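Local coordinates for D-alanyl-D-alanine carboxypeptidase (Streptococcus pneumoniae R6, PDB 1XP4), which probably removes the terminal D-alanine from peptidoglycan precursor peptides as a serine-type D-Ala-D-Ala carboxypeptidase, and so probably takes part in regulating peptidoglycan synthesis, at residues A[40-45]-A[234-239]; A[100-105]-A[203-208]; A[168-173]-A[247-252]; A[186-191]-A[219-224]. All coordinates share one frame; numbering follows the deposited sequence.

Contact 1 of 4, residues A[40-45]-A[234-239]; sequences ASITKL and SFVGTT. With SO4 (sulfate ion), chain E.
I42 bridges from the turn that leads into helix 44-57 to strand 234-239, and V236 is its chief partner. From CB the side chain forks, and both arms run against the same methyl. The branch methyl CG2, anti to the backbone N, touches V236 CG2 at 3.4 Å. The longer arm starts at CG1, 3.8 Å from V236 CG2, and runs out fully extended (chi2 -180°) until CD1 also meets V236 CG2, at 3.4 Å. V236 CG2 is thus received in the fork of the isoleucine, the two side chains lying aslant to one another. The same I42 CD1 also lies 3.9 Å from S234 CB. One helical turn on, L45 reaches the same valine more loosely, its CD1 4.4 Å from V236 CG2. No hydrogen bond joins the two segments, so the contact is wholly apolar.

The polar ends of S41 and K44 belong to the presumed catalytic centre instead. K44 NZ donates to S41 OG over 2.9 Å and is also held by N106 and the carbonyl of T145. A sulfate, probably from the crystallisation liquor, makes a weak, unsettled contact with S41 OG and is bound by T225 and T227. S41 and K44 fit the SxxK motif of penicillin-binding proteins, with S41 the predicted acyl-ester nucleophile. Behind it, I42 and L45 sit between strand 234-241 and helix 170-183, where V173 touches I42 and V236 alike, while L251 of strand 244-253 closes over I42 and S234.

Contact 2 of 4, residues A[100-105]-A[203-208]; sequences TLVSSA and ITSTNY
V102 and S103, in the last turn of helix 93-103, meet the chain running from I203 to T206 with two side chains and the V102 carbonyl turned to different parts of it. V102 CG1, set anti to the backbone N (chi1 179°), lies alongside S205, 3.5 Å from its CA and 3.8 Å from its CB. On its other flank, V102 CB receives the tip of I203, whose CD1 comes to 4.1 Å. S103 directs its hydroxyl at the strand end, where OG donates a weak, long bond of 3.4 Å to T204 O and also lies over the I203 side chain.

The carbonyl of V102 works in the opposite sense, as an acceptor. T206 N approaches it at 3.3 Å, a weak bond bent to 125° at the hydrogen, and S205 CA adds a CA-H...O contact. S205 keeps its own OG for an ST turn, accepting from N207 N in a straighter bond (159°). T206 OG1 is hydrogen-bonded to T225 and meets a water, which donates to L101 O.

The contact thus ties a helix end, just before S104 of the predicted active site, to the strand-to-loop corner. Its direct polar links are all weak, so apolar contacts of V102 probably do much of the joining, while the water-mediated link and T225 probably help to hold T206 close to the bound sulfate.

Contact 3 of 4, residues A[168-173]-A[247-252]; sequences LSAYDV and ITVVLN
A170 and V173, one turn apart at the start of helix 170-183, rest on V249 and L251, which project from the same face of strand 247-251. The close part of the interface is at V249. Its CG1, anti to the backbone N (chi1 -176°), fits between the two helical residues, 3.9 Å from A170 CB and 3.8 Å from V173 CG1. V249 CG2 joins in from the side, 4.0 Å from V173 CG1, the two valines lying askew. The small A170 lets the backbones draw near, its CA 6.0 Å from that of V249.

Toward L251 the fit divides: CD1 still comes to 3.8 Å from A170 CB, but CD2 stands 4.2 Å from V173 CG2. The far side of the helix start has a different character. Y171 is directed away from the strand and is partly exposed, its hydroxyl making a weak bond to the carbonyl of Y361. S169 and D172 also take no part in the strand packing and form a capping box, in which D172 N donates to S169 OG at 2.9 Å and S169 N returns a bond to D172 OD2.

Polar and apolar chemistry are therefore separated: aliphatic carbons make the contact between helix and sheet, with no hydrogen bond between the segments, while the polar groups of the cap pair with each other away from the strand.

Contact 4 of 4, residues A[186-191]-A[219-224]; sequences QVLEIT and GFDGLK
T191, at the end of the short helix 188-191, comes nearest to G222 on the edge strand, with their CA atoms 5.1 Å apart. The strand is irregular here: a cis peptide precedes L223 in the model, and L223 and K224 both face V236 of the neighbouring strand, forming a classic beta bulge. In the helical turn, V187 O accepts from both I190 N and T191 N.

One hydrogen bond crosses the contact. T191 OG1 donates to D221 O at 2.6 Å, approaching in the carbonyl plane with a C=O...donor angle of 149°. The hydroxyl can do this because it stands between the backbone N and the carbonyl carbon (chi1 61°); CG2 is thereby turned along the strand to L223 O, 3.4 Å away. L188 lays its forked end over the same corner. Its CD2 meets D221 O at 3.8 Å and L223 CD1 at 4.1 Å, and the leucine crosses the acid at a slant. D221 OD1 forms a salt bridge with R245; L188 CD1 lies against the other carboxylate oxygen, OD2, at 4.0 Å.

K224 turns its end away from the helix, toward the site that holds S41 and S104, where its NZ makes weak contacts with S104 OG and the sulfate. Followed by T225 and G226, this predicted substrate-binding lysine matches the K(T/S)G motif on the edge strand of the beta-lactamase-like serine enzymes to which the S11 family belongs.

Overall arrangement
Contacts 1, 3 and 4 share one antiparallel sheet, on the neighbouring strands 234-241, 244-253 and 220-228. Contacts 1 and 3 are buried and apolar, their centres 8 Å apart, and the strands are joined by backbone bonds such as G237 with T248. Contact 4, also buried, brings a hydroxyl-to-carbonyl bond to the edge strand. Contact 2 lies farther out, partly buried, with weak polar links and one bridging water, and joins the helical region to the loop before that edge strand; N207 ND2 reaches G222 O of contact 4. The predicted active-site residues S41, K44 and S104 and the predicted substrate-binding K224 converge from contacts 1, 2 and 4, whereas contact 3 lies behind them.

Contact 1 of 4, residues A[40-45]-A[234-239]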
loop_
_atom_site.group_PDB
_atom_site.type_symbol
_atom_site.label_atom_id
_atom_site.label_comp_id
_atom_site.label_asym_id
_atom_site.label_seq_id
_atom_site.Cartn_x
_atom_site.Cartn_y
_atom_site.Cartn_z
ATOM N N ALA A 40 14.620 -5.093 0.548
ATOM C CA ALA A 40 14.552 -6.440 0.001
ATOM C C ALA A 40 13.289 -6.618 -0.825
ATOM O O ALA A 40 12.863 -5.690 -1.517
ATOM C CB ALA A 40 14.608 -7.466 1.120
ATOM N N SER A 41 12.693 -7.807 -0.733
ATOM C CA SER A 41 11.486 -8.177 -1.484
ATOM C C SER A 41 10.279 -7.260 -1.377
ATOM O O SER A 41 9.295 -7.467 -2.085
ATOM C CB SER A 41 11.042 -9.602 -1.122
ATOM O OG SER A 41 11.807 -10.578 -1.806
ATOM N N ILE A 42 10.322 -6.272 -0.491
ATOM C CA ILE A 42 9.196 -5.356 -0.383
ATOM C C ILE A 42 9.142 -4.639 -1.728
ATOM O O ILE A 42 8.120 -4.086 -2.125
ATOM C CB ILE A 42 9.395 -4.352 0.780
ATOM C CG1 ILE A 42 9.237 -5.085 2.118
ATOM C CG2 ILE A 42 8.380 -3.228 0.697
ATOM C CD1 ILE A 42 9.411 -4.193 3.336
ATOM N N THR A 43 10.257 -4.702 -2.442
ATOM C CA THR A 43 10.397 -4.090 -3.755
ATOM C C THR A 43 9.303 -4.529 -4.730
ATOM O O THR A 43 8.809 -3.737 -5.539
ATOM C CB THR A 43 11.779 -4.447 -4.369
ATOM O OG1 THR A 43 12.825 -3.875 -3.568
ATOM C CG2 THR A 43 11.889 -3.929 -5.796
ATOM N N LYS A 44 8.929 -5.799 -4.648
ATOM C CA LYS A 44 7.919 -6.359 -5.529
ATOM C C LYS A 44 6.565 -5.637 -5.523
ATOM O O LYS A 44 5.705 -5.925 -6.354
ATOM C CB LYS A 44 7.737 -7.839 -5.204
ATOM C CG LYS A 44 9.008 -8.659 -5.401
ATOM C CD LYS A 44 8.772 -10.136 -5.120
ATOM C CE LYS A 44 9.984 -10.993 -5.487
ATOM N NZ LYS A 44 11.145 -10.779 -4.579
ATOM N N LEU A 45 6.365 -4.703 -4.600
ATOM C CA LEU A 45 5.108 -3.977 -4.563
ATOM C C LEU A 45 5.110 -2.963 -5.691
ATOM O O LEU A 45 4.114 -2.793 -6.409
ATOM C CB LEU A 45 4.932 -3.259 -3.229
ATOM C CG LEU A 45 4.774 -4.146 -1.991
ATOM C CD1 LEU A 45 4.544 -3.262 -0.774
ATOM C CD2 LEU A 45 3.607 -5.117 -2.185
ATOM N N SER A 234 12.120 -7.631 7.481
ATOM C CA SER A 234 11.172 -6.574 7.156
ATOM C C SER A 234 9.826 -7.084 6.669
ATOM O O SER A 234 9.723 -8.158 6.068
ATOM C CB SER A 234 11.785 -5.651 6.102
ATOM O OG SER A 234 13.016 -5.129 6.567
ATOM N N PHE A 235 8.795 -6.281 6.917
ATOM C CA PHE A 235 7.446 -6.642 6.534
ATOM C C PHE A 235 6.483 -5.465 6.420
ATOM O O PHE A 235 6.392 -4.624 7.316
ATOM C CB PHE A 235 6.900 -7.650 7.545
ATOM C CG PHE A 235 5.447 -7.964 7.368
ATOM C CD1 PHE A 235 4.993 -8.584 6.208
ATOM C CD2 PHE A 235 4.536 -7.651 8.369
ATOM C CE1 PHE A 235 3.647 -8.892 6.049
ATOM C CE2 PHE A 235 3.190 -7.953 8.226
ATOM C CZ PHE A 235 2.739 -8.577 7.059
ATOM N N VAL A 236 5.770 -5.410 5.301
ATOM C CA VAL A 236 4.778 -4.373 5.101
ATOM C C VAL A 236 3.482 -5.121 5.336
ATOM O O VAL A 236 3.212 -6.116 4.659
ATOM C CB VAL A 236 4.765 -3.811 3.654
ATOM C CG1 VAL A 236 3.693 -2.740 3.538
ATOM C CG2 VAL A 236 6.116 -3.220 3.293
ATOM N N GLY A 237 2.698 -4.668 6.308
ATOM C CA GLY A 237 1.441 -5.329 6.589
ATOM C C GLY A 237 0.264 -4.379 6.581
ATOM O O GLY A 237 0.393 -3.222 6.968
ATOM N N THR A 238 -0.885 -4.854 6.113
ATOM C CA THR A 238 -2.089 -4.031 6.112
ATOM C C THR A 238 -3.148 -4.822 6.874
ATOM O O THR A 238 -3.154 -6.053 6.850
ATOM C CB THR A 238 -2.590 -3.717 4.680
ATOM O OG1 THR A 238 -3.718 -2.835 4.756
ATOM C CG2 THR A 238 -3.003 -4.990 3.957
ATOM N N THR A 239 -4.038 -4.119 7.560
ATOM C CA THR A 239 -5.055 -4.800 8.339
ATOM C C THR A 239 -6.227 -3.888 8.639
ATOM O O THR A 239 -6.114 -2.666 8.554
ATOM C CB THR A 239 -4.479 -5.271 9.683
ATOM O OG1 THR A 239 -5.422 -6.121 10.341
ATOM C CG2 THR A 239 -4.203 -4.078 10.582
HETATM S S SO4 E . 11.128 -13.124 1.816
HETATM O O1 SO4 E . 11.045 -14.601 1.811
HETATM O O2 SO4 E . 9.858 -12.557 1.331
HETATM O O3 SO4 E . 11.386 -12.632 3.185
HETATM O O4 SO4 E . 12.220 -12.710 0.912
#

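Contact 2 of 4, residues A[100-105]-A[203-208]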
loop_
_atom_site.group_PDB
_atom_site.type_symbol
_atom_site.label_atom_id
_atom_site.label_comp_id
_atom_site.label_asym_id
_atom_site.label_seq_id
_atom_site.Cartn_x
_atom_site.Cartn_y
_atom_site.Cartn_z
ATOM N N THR A 100 4.593 -14.301 -7.174
ATOM C CA THR A 100 5.349 -13.139 -6.721
ATOM C C THR A 100 4.923 -12.643 -5.339
ATOM O O THR A 100 5.743 -12.532 -4.428
ATOM C CB THR A 100 5.218 -11.953 -7.720
ATOM O OG1 THR A 100 5.887 -12.277 -8.943
ATOM C CG2 THR A 100 5.840 -10.696 -7.155
ATOM N N LEU A 101 3.640 -12.346 -5.182
ATOM C CA LEU A 101 3.139 -11.819 -3.923
ATOM C C LEU A 101 3.040 -12.808 -2.772
ATOM O O LEU A 101 3.260 -12.444 -1.620
ATOM C CB LEU A 101 1.778 -11.167 -4.154
ATOM C CG LEU A 101 1.802 -9.914 -5.032
ATOM C CD1 LEU A 101 0.390 -9.501 -5.397
ATOM C CD2 LEU A 101 2.511 -8.802 -4.288
ATOM N N VAL A 102 2.717 -14.057 -3.077
ATOM C CA VAL A 102 2.572 -15.067 -2.037
ATOM C C VAL A 102 3.868 -15.755 -1.611
ATOM O O VAL A 102 4.099 -15.971 -0.419
ATOM C CB VAL A 102 1.569 -16.148 -2.476
ATOM C CG1 VAL A 102 1.440 -17.206 -1.393
ATOM C CG2 VAL A 102 0.219 -15.507 -2.775
ATOM N N SER A 103 4.713 -16.093 -2.580
ATOM C CA SER A 103 5.961 -16.783 -2.284
ATOM C C SER A 103 7.221 -15.949 -2.523
ATOM O O SER A 103 8.340 -16.411 -2.287
ATOM C CB SER A 103 6.030 -18.056 -3.115
ATOM O OG SER A 103 4.821 -18.775 -2.984
ATOM N N SER A 104 7.039 -14.725 -2.998
ATOM C CA SER A 104 8.164 -13.845 -3.261
ATOM C C SER A 104 9.117 -14.446 -4.301
ATOM O O SER A 104 10.322 -14.176 -4.287
ATOM C CB SER A 104 8.919 -13.559 -1.955
ATOM O OG SER A 104 9.833 -12.479 -2.111
ATOM N N ALA A 105 8.575 -15.258 -5.203
ATOM C CA ALA A 105 9.381 -15.868 -6.264
ATOM C C ALA A 105 9.989 -14.774 -7.146
ATOM O O ALA A 105 9.261 -14.010 -7.790
ATOM C CB ALA A 105 8.513 -16.787 -7.107
ATOM N N ILE A 203 1.854 -23.360 -3.370
ATOM C CA ILE A 203 2.815 -22.390 -2.863
ATOM C C ILE A 203 2.295 -21.880 -1.518
ATOM O O ILE A 203 1.088 -21.806 -1.290
ATOM C CB ILE A 203 3.035 -21.202 -3.837
ATOM C CG1 ILE A 203 1.735 -20.436 -4.065
ATOM C CG2 ILE A 203 3.591 -21.708 -5.143
ATOM C CD1 ILE A 203 1.881 -19.310 -5.030
ATOM N N THR A 204 3.218 -21.547 -0.624
ATOM C CA THR A 204 2.872 -21.074 0.704
ATOM C C THR A 204 3.256 -19.613 0.860
ATOM O O THR A 204 4.278 -19.171 0.331
ATOM C CB THR A 204 3.612 -21.896 1.787
ATOM O OG1 THR A 204 3.180 -23.259 1.729
ATOM C CG2 THR A 204 3.335 -21.338 3.176
ATOM N N SER A 205 2.428 -18.875 1.596
ATOM C CA SER A 205 2.667 -17.464 1.846
ATOM C C SER A 205 3.786 -17.300 2.866
ATOM O O SER A 205 4.028 -18.184 3.682
ATOM C CB SER A 205 1.392 -16.805 2.369
ATOM O OG SER A 205 1.592 -15.424 2.622
ATOM N N THR A 206 4.472 -16.165 2.807
ATOM C CA THR A 206 5.561 -15.875 3.728
ATOM C C THR A 206 5.000 -14.998 4.834
ATOM O O THR A 206 5.698 -14.661 5.795
ATOM C CB THR A 206 6.694 -15.094 3.042
ATOM O OG1 THR A 206 6.159 -13.892 2.474
ATOM C CG2 THR A 206 7.343 -15.925 1.957
ATOM N N ASN A 207 3.736 -14.620 4.680
ATOM C CA ASN A 207 3.061 -13.774 5.651
ATOM C C ASN A 207 2.444 -14.668 6.714
ATOM O O ASN A 207 1.408 -15.290 6.487
ATOM C CB ASN A 207 1.969 -12.960 4.960
ATOM C CG ASN A 207 1.369 -11.904 5.864
ATOM O OD1 ASN A 207 1.341 -12.059 7.084
ATOM N ND2 ASN A 207 0.871 -10.829 5.267
ATOM N N TYR A 208 3.075 -14.726 7.878
ATOM C CA TYR A 208 2.582 -15.559 8.961
ATOM C C TYR A 208 1.534 -14.960 9.889
ATOM O O TYR A 208 1.285 -15.483 10.970
ATOM C CB TYR A 208 3.768 -16.081 9.759
ATOM C CG TYR A 208 4.542 -17.083 8.953
ATOM C CD1 TYR A 208 3.901 -18.189 8.406
ATOM C CD2 TYR A 208 5.904 -16.937 8.726
ATOM C CE1 TYR A 208 4.590 -19.124 7.660
ATOM C CE2 TYR A 208 6.605 -17.874 7.978
ATOM C CZ TYR A 208 5.935 -18.966 7.452
ATOM O OH TYR A 208 6.607 -19.929 6.736
HETATM O O HOH W 1 5.656 -12.979 0.058
#

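Contact 3 of 4, residues A[168-173]-A[247-252]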
loop_
_atom_site.group_PDB
_atom_site.type_symbol
_atom_site.label_atom_id
_atom_site.label_comp_id
_atom_site.label_asym_id
_atom_site.label_seq_id
_atom_site.Cartn_x
_atom_site.Cartn_y
_atom_site.Cartn_z
ATOM N N LEU A 168 14.516 2.362 -0.140
ATOM C CA LEU A 168 13.346 3.214 0.048
ATOM C C LEU A 168 13.177 3.451 1.535
ATOM O O LEU A 168 13.552 2.604 2.348
ATOM C CB LEU A 168 12.073 2.556 -0.487
ATOM C CG LEU A 168 11.695 2.810 -1.947
ATOM C CD1 LEU A 168 12.278 1.741 -2.847
ATOM C CD2 LEU A 168 10.184 2.801 -2.068
ATOM N N SER A 169 12.621 4.600 1.904
ATOM C CA SER A 169 12.401 4.880 3.316
ATOM C C SER A 169 11.067 4.239 3.709
ATOM O O SER A 169 10.258 3.916 2.837
ATOM C CB SER A 169 12.370 6.393 3.566
ATOM O OG SER A 169 11.192 6.991 3.055
ATOM N N ALA A 170 10.839 4.034 5.005
ATOM C CA ALA A 170 9.584 3.433 5.442
ATOM C C ALA A 170 8.451 4.345 4.970
ATOM O O ALA A 170 7.380 3.878 4.567
ATOM C CB ALA A 170 9.563 3.283 6.959
ATOM N N TYR A 171 8.709 5.650 5.016
ATOM C CA TYR A 171 7.753 6.665 4.571
ATOM C C TYR A 171 7.430 6.385 3.103
ATOM O O TYR A 171 6.260 6.288 2.714
ATOM C CB TYR A 171 8.386 8.052 4.693
ATOM C CG TYR A 171 7.510 9.213 4.283
ATOM C CD1 TYR A 171 6.643 9.812 5.197
ATOM C CD2 TYR A 171 7.585 9.753 2.995
ATOM C CE1 TYR A 171 5.876 10.925 4.844
ATOM C CE2 TYR A 171 6.824 10.861 2.635
ATOM C CZ TYR A 171 5.974 11.443 3.566
ATOM O OH TYR A 171 5.231 12.554 3.232
ATOM N N ASP A 172 8.482 6.264 2.294
ATOM C CA ASP A 172 8.327 5.975 0.879
ATOM C C ASP A 172 7.519 4.696 0.676
ATOM O O ASP A 172 6.594 4.661 -0.142
ATOM C CB ASP A 172 9.692 5.821 0.211
ATOM C CG ASP A 172 10.442 7.130 0.111
ATOM O OD1 ASP A 172 9.788 8.169 -0.109
ATOM O OD2 ASP A 172 11.686 7.121 0.232
ATOM N N VAL A 173 7.865 3.647 1.421
ATOM C CA VAL A 173 7.158 2.376 1.306
ATOM C C VAL A 173 5.675 2.547 1.606
ATOM O O VAL A 173 4.829 2.005 0.892
ATOM C CB VAL A 173 7.747 1.323 2.251
ATOM C CG1 VAL A 173 7.006 0.022 2.100
ATOM C CG2 VAL A 173 9.215 1.107 1.929
ATOM N N ILE A 247 -1.820 0.641 7.423
ATOM C CA ILE A 247 -0.716 0.144 6.624
ATOM C C ILE A 247 0.488 0.233 7.534
ATOM O O ILE A 247 0.761 1.270 8.128
ATOM C CB ILE A 247 -0.468 0.970 5.368
ATOM C CG1 ILE A 247 -1.678 0.870 4.436
ATOM C CG2 ILE A 247 0.785 0.449 4.665
ATOM C CD1 ILE A 247 -1.445 1.472 3.066
ATOM N N THR A 248 1.193 -0.884 7.642
ATOM C CA THR A 248 2.350 -1.017 8.511
ATOM C C THR A 248 3.639 -1.304 7.753
ATOM O O THR A 248 3.677 -2.159 6.862
ATOM C CB THR A 248 2.079 -2.148 9.539
ATOM O OG1 THR A 248 1.418 -1.591 10.679
ATOM C CG2 THR A 248 3.365 -2.842 9.972
ATOM N N VAL A 249 4.693 -0.581 8.115
ATOM C CA VAL A 249 5.975 -0.868 7.530
ATOM C C VAL A 249 7.016 -1.015 8.630
ATOM O O VAL A 249 7.350 -0.104 9.344
ATOM C CB VAL A 249 6.296 0.307 6.629
ATOM C CG1 VAL A 249 7.581 0.048 5.890
ATOM C CG2 VAL A 249 5.168 0.520 5.626
ATOM N N VAL A 250 7.487 -2.256 8.833
ATOM C CA VAL A 250 8.544 -2.522 9.802
ATOM C C VAL A 250 9.799 -2.993 9.017
ATOM O O VAL A 250 9.830 -4.098 8.516
ATOM C CB VAL A 250 8.039 -3.668 10.714
ATOM C CG1 VAL A 250 9.204 -4.426 11.370
ATOM C CG2 VAL A 250 7.108 -3.194 11.809
ATOM N N LEU A 251 10.867 -2.146 8.893
ATOM C CA LEU A 251 12.045 -2.659 8.135
ATOM C C LEU A 251 13.405 -2.464 8.782
ATOM O O LEU A 251 14.297 -1.850 8.212
ATOM C CB LEU A 251 12.206 -2.025 6.752
ATOM C CG LEU A 251 11.192 -0.975 6.361
ATOM C CD1 LEU A 251 11.850 0.348 6.010
ATOM C CD2 LEU A 251 10.461 -1.395 5.106
ATOM N N ASN A 252 13.508 -2.933 10.019
ATOM C CA ASN A 252 14.617 -3.798 10.256
ATOM C C ASN A 252 14.492 -4.381 11.645
ATOM O O ASN A 252 14.990 -3.843 12.628
ATOM C CB ASN A 252 15.869 -2.969 10.187
ATOM C CG ASN A 252 16.997 -3.915 9.924
ATOM O OD1 ASN A 252 17.996 -3.564 9.273
ATOM N ND2 ASN A 252 16.803 -5.160 10.342
#

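Contact 4 of 4, residues A[186-191]-A[219-224]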
loop_
_atom_site.group_PDB
_atom_site.type_symbol
_atom_site.label_atom_id
_atom_site.label_comp_id
_atom_site.label_asym_id
_atom_site.label_seq_id
_atom_site.Cartn_x
_atom_site.Cartn_y
_atom_site.Cartn_z
ATOM N N GLN A 186 -7.827 -5.100 -5.506
ATOM C CA GLN A 186 -7.802 -6.514 -5.889
ATOM C C GLN A 186 -6.582 -7.243 -5.344
ATOM O O GLN A 186 -6.668 -8.400 -4.944
ATOM C CB GLN A 186 -7.784 -6.673 -7.413
ATOM C CG GLN A 186 -8.661 -5.708 -8.168
ATOM C CD GLN A 186 -7.888 -4.535 -8.728
ATOM O OE1 GLN A 186 -8.139 -3.386 -8.370
ATOM N NE2 GLN A 186 -6.947 -4.817 -9.621
ATOM N N VAL A 187 -5.443 -6.556 -5.352
ATOM C CA VAL A 187 -4.194 -7.131 -4.886
ATOM C C VAL A 187 -4.349 -7.811 -3.536
ATOM O O VAL A 187 -3.655 -8.776 -3.234
ATOM C CB VAL A 187 -3.091 -6.053 -4.807
ATOM C CG1 VAL A 187 -3.341 -5.103 -3.635
ATOM C CG2 VAL A 187 -1.741 -6.722 -4.710
ATOM N N LEU A 188 -5.273 -7.313 -2.726
ATOM C CA LEU A 188 -5.499 -7.907 -1.425
ATOM C C LEU A 188 -6.069 -9.318 -1.543
ATOM O O LEU A 188 -5.842 -10.150 -0.676
ATOM C CB LEU A 188 -6.428 -7.025 -0.587
ATOM C CG LEU A 188 -5.833 -5.693 -0.098
ATOM C CD1 LEU A 188 -6.879 -4.948 0.724
ATOM C CD2 LEU A 188 -4.576 -5.942 0.741
ATOM N N GLU A 189 -6.808 -9.595 -2.612
ATOM C CA GLU A 189 -7.364 -10.935 -2.793
ATOM C C GLU A 189 -6.247 -11.949 -3.028
ATOM O O GLU A 189 -6.477 -13.148 -3.022
ATOM C CB GLU A 189 -8.350 -10.968 -3.965
ATOM C CG GLU A 189 -9.634 -10.199 -3.708
ATOM C CD GLU A 189 -10.297 -10.592 -2.394
ATOM O OE1 GLU A 189 -10.753 -11.751 -2.264
ATOM O OE2 GLU A 189 -10.357 -9.734 -1.485
ATOM N N ILE A 190 -5.033 -11.467 -3.236
ATOM C CA ILE A 190 -3.922 -12.376 -3.445
ATOM C C ILE A 190 -3.110 -12.475 -2.151
ATOM O O ILE A 190 -3.047 -13.542 -1.549
ATOM C CB ILE A 190 -3.004 -11.904 -4.603
ATOM C CG1 ILE A 190 -3.794 -11.848 -5.914
ATOM C CG2 ILE A 190 -1.823 -12.855 -4.744
ATOM C CD1 ILE A 190 -3.036 -11.255 -7.061
ATOM N N THR A 191 -2.521 -11.358 -1.717
ATOM C CA THR A 191 -1.699 -11.313 -0.499
ATOM C C THR A 191 -2.393 -12.008 0.676
ATOM O O THR A 191 -1.757 -12.610 1.546
ATOM C CB THR A 191 -1.363 -9.839 -0.107
ATOM O OG1 THR A 191 -2.572 -9.116 0.159
ATOM C CG2 THR A 191 -0.608 -9.143 -1.232
ATOM N N GLY A 219 -7.659 -9.916 11.183
ATOM C CA GLY A 219 -7.794 -8.697 10.406
ATOM C C GLY A 219 -6.807 -8.557 9.260
ATOM O O GLY A 219 -7.115 -7.965 8.229
ATOM N N PHE A 220 -5.623 -9.124 9.434
ATOM C CA PHE A 220 -4.550 -8.986 8.445
ATOM C C PHE A 220 -4.971 -9.621 7.111
ATOM O O PHE A 220 -5.896 -10.421 7.027
ATOM C CB PHE A 220 -3.276 -9.662 9.008
ATOM C CG PHE A 220 -2.351 -8.658 9.651
ATOM C CD1 PHE A 220 -2.490 -8.364 10.997
ATOM C CD2 PHE A 220 -1.464 -7.904 8.891
ATOM C CE1 PHE A 220 -1.832 -7.275 11.547
ATOM C CE2 PHE A 220 -0.794 -6.834 9.465
ATOM C CZ PHE A 220 -0.991 -6.501 10.789
ATOM N N ASP A 221 -4.316 -9.143 6.032
ATOM C CA ASP A 221 -4.491 -9.708 4.677
ATOM C C ASP A 221 -3.419 -9.157 3.722
ATOM O O ASP A 221 -3.586 -9.137 2.518
ATOM C CB ASP A 221 -5.897 -9.425 4.127
ATOM C CG ASP A 221 -6.298 -7.967 4.315
ATOM O OD1 ASP A 221 -5.611 -7.247 5.022
ATOM O OD2 ASP A 221 -7.314 -7.564 3.765
ATOM N N GLY A 222 -2.335 -8.633 4.315
ATOM C CA GLY A 222 -1.194 -8.199 3.486
ATOM C C GLY A 222 0.026 -7.884 4.356
ATOM O O GLY A 222 -0.036 -7.949 5.565
ATOM N N LEU A 223 1.162 -7.500 3.719
ATOM C CA LEU A 223 1.168 -7.103 2.313
ATOM C C LEU A 223 2.352 -7.692 1.544
ATOM O O LEU A 223 2.230 -8.103 0.402
ATOM C CB LEU A 223 1.274 -5.577 2.272
ATOM C CG LEU A 223 0.941 -4.998 0.893
ATOM C CD1 LEU A 223 -0.506 -5.275 0.478
ATOM C CD2 LEU A 223 1.117 -3.480 0.832
ATOM N N LYS A 224 3.533 -7.659 2.198
ATOM C CA LYS A 224 4.756 -8.182 1.570
ATOM C C LYS A 224 5.949 -8.251 2.538
ATOM O O LYS A 224 6.344 -7.273 3.139
ATOM C CB LYS A 224 5.166 -7.302 0.388
ATOM C CG LYS A 224 6.194 -8.009 -0.498
ATOM C CD LYS A 224 5.630 -9.236 -1.199
ATOM C CE LYS A 224 6.734 -10.183 -1.684
ATOM N NZ LYS A 224 7.568 -10.531 -0.540
#